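Local coordinates for uncharacterized protein MJ0690 (Methanocaldococcus jannaschii, PDB 3K32) that is of unknown function but probably binds a nucleotide through a PP-loop-type fold and is predicted to be a subunit of a tRNA methyltransferase, at residues M7-D18 / Y102-R110; H91-D100 / L126-Y134. All blocks are in the same frame, centred on the assembly; numbering follows the deposited sequence.

Both contacts reach one parallel five-stranded sheet with the strand order 59-64, 32-39, 8-12, 104-106, 133-135. Contact 1 joins the central strand 8-12 to strand 104-106 within the sheet; contact 2 seats the covering helices 84-98 and 120-130 and the edge strand 133-135 beside it. Along the chain the segments alternate: 7-18, 91-100, 102-110, 126-134. Strand 104-106 thus follows directly on helix 84-98 and leads on to helix 120-130 and strand 133-135. The two centres lie about 13 Å apart. Ser103 O takes a probable hydrogen bond from Gln133 N (2.8 Å) just before strand 104-106, and Asp107 OD2 meets Tyr134 OH just after it, joining strand 133-135 at both ends.

Contact 1. Residues M7-D18 / Y102-R110; sequences MDVHVLFSGGKD and YSILADGTR
His10 and Ala106 join two neighbouring parallel strands of a HUP-type alpha/beta sheet, strand 8-12 at its centre and 104-106 beside it. His10 N gives a nearly straight bond to Ile104 O (2.9 Å, 176°), Ala106 N returns one to His10 O at 2.8 Å, and Leu12 N reaches Ala106 O in a more bent bond. On one face, Val9 CG2 packs against Ile104 CG2 (3.6 Å) and against the methyl of Ala106. Ile104 serves two neighbours: CG1 stands opposite the carbonyl carbon (chi1 -51°) and carries CD1 to Met7, while CG2 goes to Val9. On the other face His10 and Tyr102 bring their rings together obliquely, modelled too close for the detail to be relied on, and a water joins His10 ND1 to Ile104 N.

Ser14 to Asp18 continue into Ser19 and Ser20 as SGGKDSS, consistent with the PP-loop of ATP pyrophosphatases. Ser14 OG accepts from Gly16 N in an ST turn at the start of helix 17-28, and a glycerol, probably from the crystallisation liquor but perhaps marking a pocket, bonds both Ser14 OG and Asp18 OD2. Asp18 OD2 lies 3.4 Å from Arg110 NH1, over the guanidinium face, so charge alone links them. Asp113 takes NH1 in a second salt bridge. The guanidinium is steadied side-on by Gly108 O, which accepts from Arg110 NE at 3.1 Å and Arg110 NH2 at 3.2 Å.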
# COMPACT_ATOMS: atom_id res chain seq x y z
N MSE B 7 7.85 -16.53 -7.70
CA MSE B 7 6.40 -16.41 -7.72
C MSE B 7 5.89 -15.43 -8.78
O MSE B 7 6.21 -14.24 -8.75
CB MSE B 7 5.94 -16.01 -6.32
CG MSE B 7 4.45 -16.01 -6.10
SE MSE B 7 3.79 -17.75 -5.61
CE MSE B 7 5.18 -18.30 -4.35
N ASP B 8 5.08 -15.92 -9.71
CA ASP B 8 4.46 -15.03 -10.69
C ASP B 8 3.38 -14.14 -10.06
O ASP B 8 2.79 -14.47 -9.03
CB ASP B 8 3.85 -15.84 -11.85
CG ASP B 8 4.90 -16.47 -12.76
OD1 ASP B 8 6.08 -16.05 -12.70
OD2 ASP B 8 4.55 -17.39 -13.53
N VAL B 9 3.14 -12.99 -10.68
CA VAL B 9 1.99 -12.18 -10.35
C VAL B 9 1.53 -11.42 -11.59
O VAL B 9 2.33 -10.95 -12.38
CB VAL B 9 2.29 -11.19 -9.24
CG1 VAL B 9 3.54 -10.40 -9.56
CG2 VAL B 9 1.11 -10.26 -9.07
N HIS B 10 0.23 -11.32 -11.76
CA HIS B 10 -0.31 -10.72 -12.96
C HIS B 10 -0.85 -9.33 -12.65
O HIS B 10 -1.76 -9.17 -11.84
CB HIS B 10 -1.35 -11.65 -13.60
CG HIS B 10 -0.75 -12.93 -14.11
ND1 HIS B 10 -0.56 -14.03 -13.30
CD2 HIS B 10 -0.27 -13.26 -15.33
CE1 HIS B 10 0.01 -14.99 -14.01
NE2 HIS B 10 0.20 -14.56 -15.24
N VAL B 11 -0.25 -8.33 -13.30
CA VAL B 11 -0.46 -6.94 -12.94
C VAL B 11 -1.24 -6.19 -14.01
O VAL B 11 -0.73 -5.93 -15.09
CB VAL B 11 0.89 -6.22 -12.79
CG1 VAL B 11 0.70 -4.83 -12.20
CG2 VAL B 11 1.86 -7.04 -11.97
N LEU B 12 -2.47 -5.83 -13.70
CA LEU B 12 -3.20 -4.91 -14.56
C LEU B 12 -2.32 -3.69 -14.75
O LEU B 12 -1.78 -3.15 -13.79
CB LEU B 12 -4.53 -4.52 -13.94
CG LEU B 12 -5.56 -5.64 -14.08
CD1 LEU B 12 -6.62 -5.57 -13.00
CD2 LEU B 12 -6.18 -5.57 -15.48
N PHE B 13 -2.16 -3.27 -15.99
CA PHE B 13 -1.12 -2.31 -16.30
C PHE B 13 -1.59 -1.36 -17.40
O PHE B 13 -2.07 -1.80 -18.45
CB PHE B 13 0.14 -3.07 -16.70
CG PHE B 13 1.33 -2.21 -17.00
CD1 PHE B 13 2.08 -1.65 -15.97
CD2 PHE B 13 1.74 -2.00 -18.31
CE1 PHE B 13 3.18 -0.87 -16.25
CE2 PHE B 13 2.86 -1.24 -18.59
CZ PHE B 13 3.58 -0.66 -17.56
N SER B 14 -1.47 -0.06 -17.13
CA SER B 14 -1.97 0.97 -18.06
C SER B 14 -0.82 1.69 -18.75
O SER B 14 -1.02 2.34 -19.77
CB SER B 14 -2.78 2.01 -17.31
OG SER B 14 -1.90 2.88 -16.60
N GLY B 15 0.37 1.60 -18.17
CA GLY B 15 1.52 2.26 -18.73
C GLY B 15 1.83 3.60 -18.08
O GLY B 15 2.87 4.18 -18.37
N GLY B 16 0.94 4.12 -17.24
CA GLY B 16 1.24 5.35 -16.50
C GLY B 16 2.37 5.15 -15.47
O GLY B 16 2.73 4.02 -15.13
N LYS B 17 2.93 6.25 -14.98
CA LYS B 17 4.07 6.15 -14.06
C LYS B 17 3.72 5.43 -12.76
O LYS B 17 4.54 4.69 -12.21
CB LYS B 17 4.69 7.52 -13.79
CG LYS B 17 3.75 8.55 -13.20
CD LYS B 17 4.37 9.95 -13.26
CE LYS B 17 3.58 10.97 -12.42
NZ LYS B 17 3.52 10.60 -10.95
N ASP B 18 2.51 5.62 -12.27
CA ASP B 18 2.08 4.88 -11.09
C ASP B 18 2.02 3.38 -11.33
O ASP B 18 2.70 2.60 -10.67
CB ASP B 18 0.73 5.42 -10.61
CG ASP B 18 0.84 6.82 -10.03
OD1 ASP B 18 1.81 7.08 -9.27
OD2 ASP B 18 -0.01 7.66 -10.36
N TYR B 102 -5.88 -16.29 -12.83
CA TYR B 102 -4.60 -16.06 -12.18
C TYR B 102 -4.80 -15.94 -10.68
O TYR B 102 -5.60 -15.14 -10.21
CB TYR B 102 -3.92 -14.79 -12.70
CG TYR B 102 -3.93 -14.64 -14.19
CD1 TYR B 102 -2.93 -15.21 -14.97
CD2 TYR B 102 -4.94 -13.94 -14.83
CE1 TYR B 102 -2.93 -15.09 -16.34
CE2 TYR B 102 -4.95 -13.81 -16.20
CZ TYR B 102 -3.94 -14.39 -16.95
OH TYR B 102 -3.94 -14.27 -18.31
N SER B 103 -4.05 -16.72 -9.92
CA SER B 103 -4.27 -16.76 -8.49
C SER B 103 -3.57 -15.63 -7.75
O SER B 103 -3.83 -15.43 -6.57
CB SER B 103 -3.84 -18.11 -7.93
OG SER B 103 -2.49 -18.35 -8.27
N ILE B 104 -2.68 -14.89 -8.42
CA ILE B 104 -2.07 -13.70 -7.83
C ILE B 104 -2.21 -12.45 -8.70
O ILE B 104 -1.47 -12.26 -9.66
CB ILE B 104 -0.60 -13.91 -7.45
CG1 ILE B 104 -0.45 -15.18 -6.62
CG2 ILE B 104 -0.09 -12.70 -6.68
CD1 ILE B 104 0.90 -15.31 -5.95
N LEU B 105 -3.16 -11.60 -8.34
CA LEU B 105 -3.54 -10.45 -9.14
C LEU B 105 -3.10 -9.19 -8.46
O LEU B 105 -3.32 -9.01 -7.26
CB LEU B 105 -5.05 -10.39 -9.30
CG LEU B 105 -5.62 -10.78 -10.66
CD1 LEU B 105 -4.64 -11.67 -11.39
CD2 LEU B 105 -6.95 -11.48 -10.48
N ALA B 106 -2.50 -8.30 -9.23
CA ALA B 106 -2.09 -7.00 -8.73
C ALA B 106 -2.60 -5.90 -9.65
O ALA B 106 -2.82 -6.15 -10.84
CB ALA B 106 -0.57 -6.93 -8.61
N ASP B 107 -2.78 -4.69 -9.10
CA ASP B 107 -3.09 -3.54 -9.94
C ASP B 107 -2.45 -2.28 -9.37
O ASP B 107 -1.64 -2.36 -8.45
CB ASP B 107 -4.60 -3.37 -10.09
CG ASP B 107 -5.27 -2.93 -8.80
OD1 ASP B 107 -4.59 -2.35 -7.93
OD2 ASP B 107 -6.49 -3.17 -8.66
N GLY B 108 -2.83 -1.12 -9.91
CA GLY B 108 -2.16 0.14 -9.62
C GLY B 108 -2.99 1.12 -8.80
O GLY B 108 -2.73 2.33 -8.80
N THR B 109 -3.99 0.58 -8.11
CA THR B 109 -4.80 1.35 -7.18
C THR B 109 -3.97 1.96 -6.05
O THR B 109 -3.02 1.36 -5.54
CB THR B 109 -5.89 0.47 -6.58
OG1 THR B 109 -6.72 -0.01 -7.65
CG2 THR B 109 -6.76 1.31 -5.64
N ARG B 110 -4.33 3.17 -5.64
CA ARG B 110 -3.47 3.90 -4.74
C ARG B 110 -4.28 4.66 -3.69
O ARG B 110 -5.47 4.89 -3.87
CB ARG B 110 -2.58 4.84 -5.54
CG ARG B 110 -3.36 5.83 -6.38
CD ARG B 110 -2.56 6.38 -7.56
NE ARG B 110 -2.61 5.45 -8.68
CZ ARG B 110 -2.97 5.76 -9.91
NH1 ARG B 110 -3.30 7.01 -10.21
NH2 ARG B 110 -2.98 4.83 -10.85
O HOH W 1 -0.72 -15.31 -10.96

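Contact 2. Residues H91-D100 / L126-Y134; sequences HKTVLEILAD and LEMRKNIQY
Glu96 and Arg129 meet end-on, carboxylate and guanidinium nearly coplanar (17° apart). Arg129 NH2 bonds Glu96 OE2 at 2.7 Å and NH1 bonds OE1 at 3.1 Å, each using the syn lone pair of its oxygen. To get there, Glu96 turns at chi2 and Arg129 bends at chi3, with NE held by Ser125. Lys130 bends early, at chi2 (-76°), then runs extended across Ala99, its CG 3.7 Å from Ala99 CB. That path delivers Lys130 NZ between two acids, 3.2 Å from Asp100 OD1 and 3.6 Å from Glu96 OE1, completing a four-residue salt-bridge network.

Beneath these charges the packing is apolar. Leu126 and Glu96 run past each other in opposite directions, and Leu126 CD2 also touches Ala99 CB. Ile132 CD1 abuts Ala99 too, modelled so short that the detail is doubtful. Tyr134 CG stands trans to the backbone N (chi1 -179°), and the side chain crosses Leu95 at about a right angle, Tyr134 CE1 3.7 Å from Leu95 CD1, while its OH goes to Asp107. Helix 120-130 is the connection in a beta-alpha-beta crossover from strand 104-106 to 133-135, and its seat beside helix 84-98 is typical of a layered Rossmann-like alpha/beta fold.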
# COMPACT_ATOMS: atom_id res chain seq x y z
N HIS B 91 -13.63 -2.07 -13.57
CA HIS B 91 -12.47 -2.65 -12.88
C HIS B 91 -12.85 -3.86 -12.01
O HIS B 91 -12.16 -4.89 -12.02
CB HIS B 91 -11.76 -1.57 -12.05
CG HIS B 91 -10.45 -2.02 -11.47
ND1 HIS B 91 -9.30 -2.09 -12.22
CD2 HIS B 91 -10.13 -2.45 -10.23
CE1 HIS B 91 -8.31 -2.52 -11.46
NE2 HIS B 91 -8.78 -2.75 -10.25
N LYS B 92 -13.95 -3.74 -11.26
CA LYS B 92 -14.50 -4.86 -10.52
C LYS B 92 -14.81 -6.05 -11.43
O LYS B 92 -14.56 -7.20 -11.08
CB LYS B 92 -15.77 -4.44 -9.81
CG LYS B 92 -15.54 -3.60 -8.58
CD LYS B 92 -16.85 -3.35 -7.86
CE LYS B 92 -16.64 -2.55 -6.59
NZ LYS B 92 -17.92 -1.97 -6.10
N THR B 93 -15.34 -5.76 -12.61
CA THR B 93 -15.74 -6.81 -13.51
C THR B 93 -14.50 -7.47 -14.08
O THR B 93 -14.41 -8.70 -14.19
CB THR B 93 -16.62 -6.24 -14.63
OG1 THR B 93 -17.77 -5.61 -14.05
CG2 THR B 93 -17.06 -7.34 -15.58
N VAL B 94 -13.53 -6.64 -14.43
CA VAL B 94 -12.25 -7.18 -14.84
C VAL B 94 -11.64 -8.10 -13.75
O VAL B 94 -11.25 -9.23 -14.03
CB VAL B 94 -11.29 -6.07 -15.26
CG1 VAL B 94 -9.88 -6.59 -15.39
CG2 VAL B 94 -11.79 -5.44 -16.58
N LEU B 95 -11.58 -7.64 -12.51
CA LEU B 95 -11.04 -8.49 -11.44
C LEU B 95 -11.72 -9.87 -11.28
O LEU B 95 -11.04 -10.89 -11.17
CB LEU B 95 -10.94 -7.72 -10.12
CG LEU B 95 -9.82 -6.67 -10.09
CD1 LEU B 95 -9.88 -5.78 -8.85
CD2 LEU B 95 -8.46 -7.32 -10.17
N GLU B 96 -13.06 -9.90 -11.29
CA GLU B 96 -13.80 -11.17 -11.18
C GLU B 96 -13.40 -12.15 -12.28
O GLU B 96 -13.19 -13.33 -12.02
CB GLU B 96 -15.31 -10.98 -11.28
CG GLU B 96 -15.94 -10.22 -10.16
CD GLU B 96 -15.93 -10.99 -8.85
OE1 GLU B 96 -16.25 -12.19 -8.85
OE2 GLU B 96 -15.61 -10.37 -7.82
N ILE B 97 -13.34 -11.64 -13.51
CA ILE B 97 -12.98 -12.46 -14.66
C ILE B 97 -11.54 -12.94 -14.56
O ILE B 97 -11.26 -14.12 -14.73
CB ILE B 97 -13.16 -11.68 -15.98
CG1 ILE B 97 -14.64 -11.30 -16.19
CG2 ILE B 97 -12.65 -12.50 -17.15
CD1 ILE B 97 -14.89 -10.48 -17.44
N LEU B 98 -10.63 -12.03 -14.28
CA LEU B 98 -9.21 -12.37 -14.22
C LEU B 98 -8.91 -13.29 -13.05
O LEU B 98 -8.00 -14.11 -13.11
CB LEU B 98 -8.35 -11.11 -14.17
CG LEU B 98 -8.11 -10.44 -15.53
CD1 LEU B 98 -7.45 -11.40 -16.46
CD2 LEU B 98 -9.41 -9.98 -16.16
N ALA B 99 -9.69 -13.18 -11.98
CA ALA B 99 -9.50 -14.02 -10.80
C ALA B 99 -9.80 -15.51 -11.03
O ALA B 99 -9.52 -16.33 -10.17
CB ALA B 99 -10.31 -13.49 -9.63
N ASP B 100 -10.40 -15.85 -12.16
CA ASP B 100 -10.65 -17.26 -12.49
C ASP B 100 -9.42 -17.86 -13.14
O ASP B 100 -9.26 -19.08 -13.16
CB ASP B 100 -11.87 -17.43 -13.43
CG ASP B 100 -13.21 -17.14 -12.73
OD1 ASP B 100 -13.37 -17.50 -11.55
OD2 ASP B 100 -14.11 -16.55 -13.37
N LEU B 126 -13.58 -11.28 -2.62
CA LEU B 126 -12.87 -11.64 -3.83
C LEU B 126 -11.81 -12.71 -3.58
O LEU B 126 -11.70 -13.69 -4.32
CB LEU B 126 -12.23 -10.38 -4.44
CG LEU B 126 -11.73 -10.41 -5.89
CD1 LEU B 126 -10.36 -11.03 -5.97
CD2 LEU B 126 -12.71 -11.15 -6.79
N GLU B 127 -11.03 -12.55 -2.52
CA GLU B 127 -9.98 -13.51 -2.22
C GLU B 127 -10.51 -14.87 -1.75
O GLU B 127 -9.94 -15.91 -2.07
CB GLU B 127 -9.03 -12.96 -1.17
CG GLU B 127 -8.29 -11.73 -1.60
CD GLU B 127 -7.05 -11.54 -0.76
OE1 GLU B 127 -7.00 -12.17 0.31
OE2 GLU B 127 -6.14 -10.80 -1.16
N MSE B 128 -11.59 -14.85 -1.00
CA MSE B 128 -12.13 -16.10 -0.47
C MSE B 128 -12.93 -16.87 -1.50
O MSE B 128 -12.90 -18.10 -1.52
CB MSE B 128 -12.96 -15.84 0.78
CG MSE B 128 -13.70 -17.09 1.25
SE MSE B 128 -14.82 -16.77 2.80
CE MSE B 128 -13.44 -16.04 3.99
N ARG B 129 -13.65 -16.15 -2.36
CA ARG B 129 -14.50 -16.78 -3.36
C ARG B 129 -13.67 -17.37 -4.48
O ARG B 129 -14.03 -18.39 -5.07
CB ARG B 129 -15.50 -15.78 -3.93
CG ARG B 129 -16.67 -15.44 -3.00
CD ARG B 129 -17.68 -14.52 -3.68
NE ARG B 129 -17.09 -13.23 -4.05
CZ ARG B 129 -16.81 -12.87 -5.30
NH1 ARG B 129 -17.07 -13.68 -6.31
NH2 ARG B 129 -16.26 -11.69 -5.54
N LYS B 130 -12.57 -16.71 -4.79
CA LYS B 130 -11.78 -17.10 -5.95
C LYS B 130 -10.51 -17.81 -5.52
O LYS B 130 -9.75 -18.28 -6.36
CB LYS B 130 -11.44 -15.87 -6.78
CG LYS B 130 -12.65 -15.07 -7.20
CD LYS B 130 -13.39 -15.73 -8.33
CE LYS B 130 -14.43 -14.77 -8.94
NZ LYS B 130 -15.22 -15.40 -10.03
N ASN B 131 -10.30 -17.89 -4.22
CA ASN B 131 -9.08 -18.46 -3.68
C ASN B 131 -7.87 -17.81 -4.29
O ASN B 131 -7.02 -18.47 -4.88
CB ASN B 131 -9.00 -19.95 -3.93
CG ASN B 131 -7.78 -20.55 -3.30
OD1 ASN B 131 -7.28 -20.03 -2.33
ND2 ASN B 131 -7.29 -21.63 -3.86
N ILE B 132 -7.78 -16.50 -4.12
CA ILE B 132 -6.82 -15.71 -4.84
C ILE B 132 -6.15 -14.68 -3.93
O ILE B 132 -6.68 -14.33 -2.86
CB ILE B 132 -7.54 -15.05 -6.03
CG1 ILE B 132 -7.09 -15.69 -7.34
CG2 ILE B 132 -7.38 -13.54 -6.03
CD1 ILE B 132 -7.48 -14.86 -8.50
N GLN B 133 -4.96 -14.23 -4.33
CA GLN B 133 -4.28 -13.14 -3.66
C GLN B 133 -4.42 -11.90 -4.51
O GLN B 133 -4.11 -11.92 -5.69
CB GLN B 133 -2.79 -13.43 -3.44
CG GLN B 133 -2.47 -14.26 -2.22
CD GLN B 133 -0.98 -14.46 -2.05
OE1 GLN B 133 -0.45 -15.53 -2.33
NE2 GLN B 133 -0.29 -13.43 -1.60
N TYR B 134 -4.91 -10.83 -3.89
CA TYR B 134 -5.02 -9.51 -4.50
C TYR B 134 -4.03 -8.54 -3.81
O TYR B 134 -4.07 -8.36 -2.59
CB TYR B 134 -6.45 -9.02 -4.34
CG TYR B 134 -6.74 -7.66 -4.95
CD1 TYR B 134 -6.53 -7.42 -6.30
CD2 TYR B 134 -7.28 -6.63 -4.17
CE1 TYR B 134 -6.82 -6.19 -6.86
CE2 TYR B 134 -7.56 -5.39 -4.73
CZ TYR B 134 -7.34 -5.18 -6.07
OH TYR B 134 -7.61 -3.96 -6.60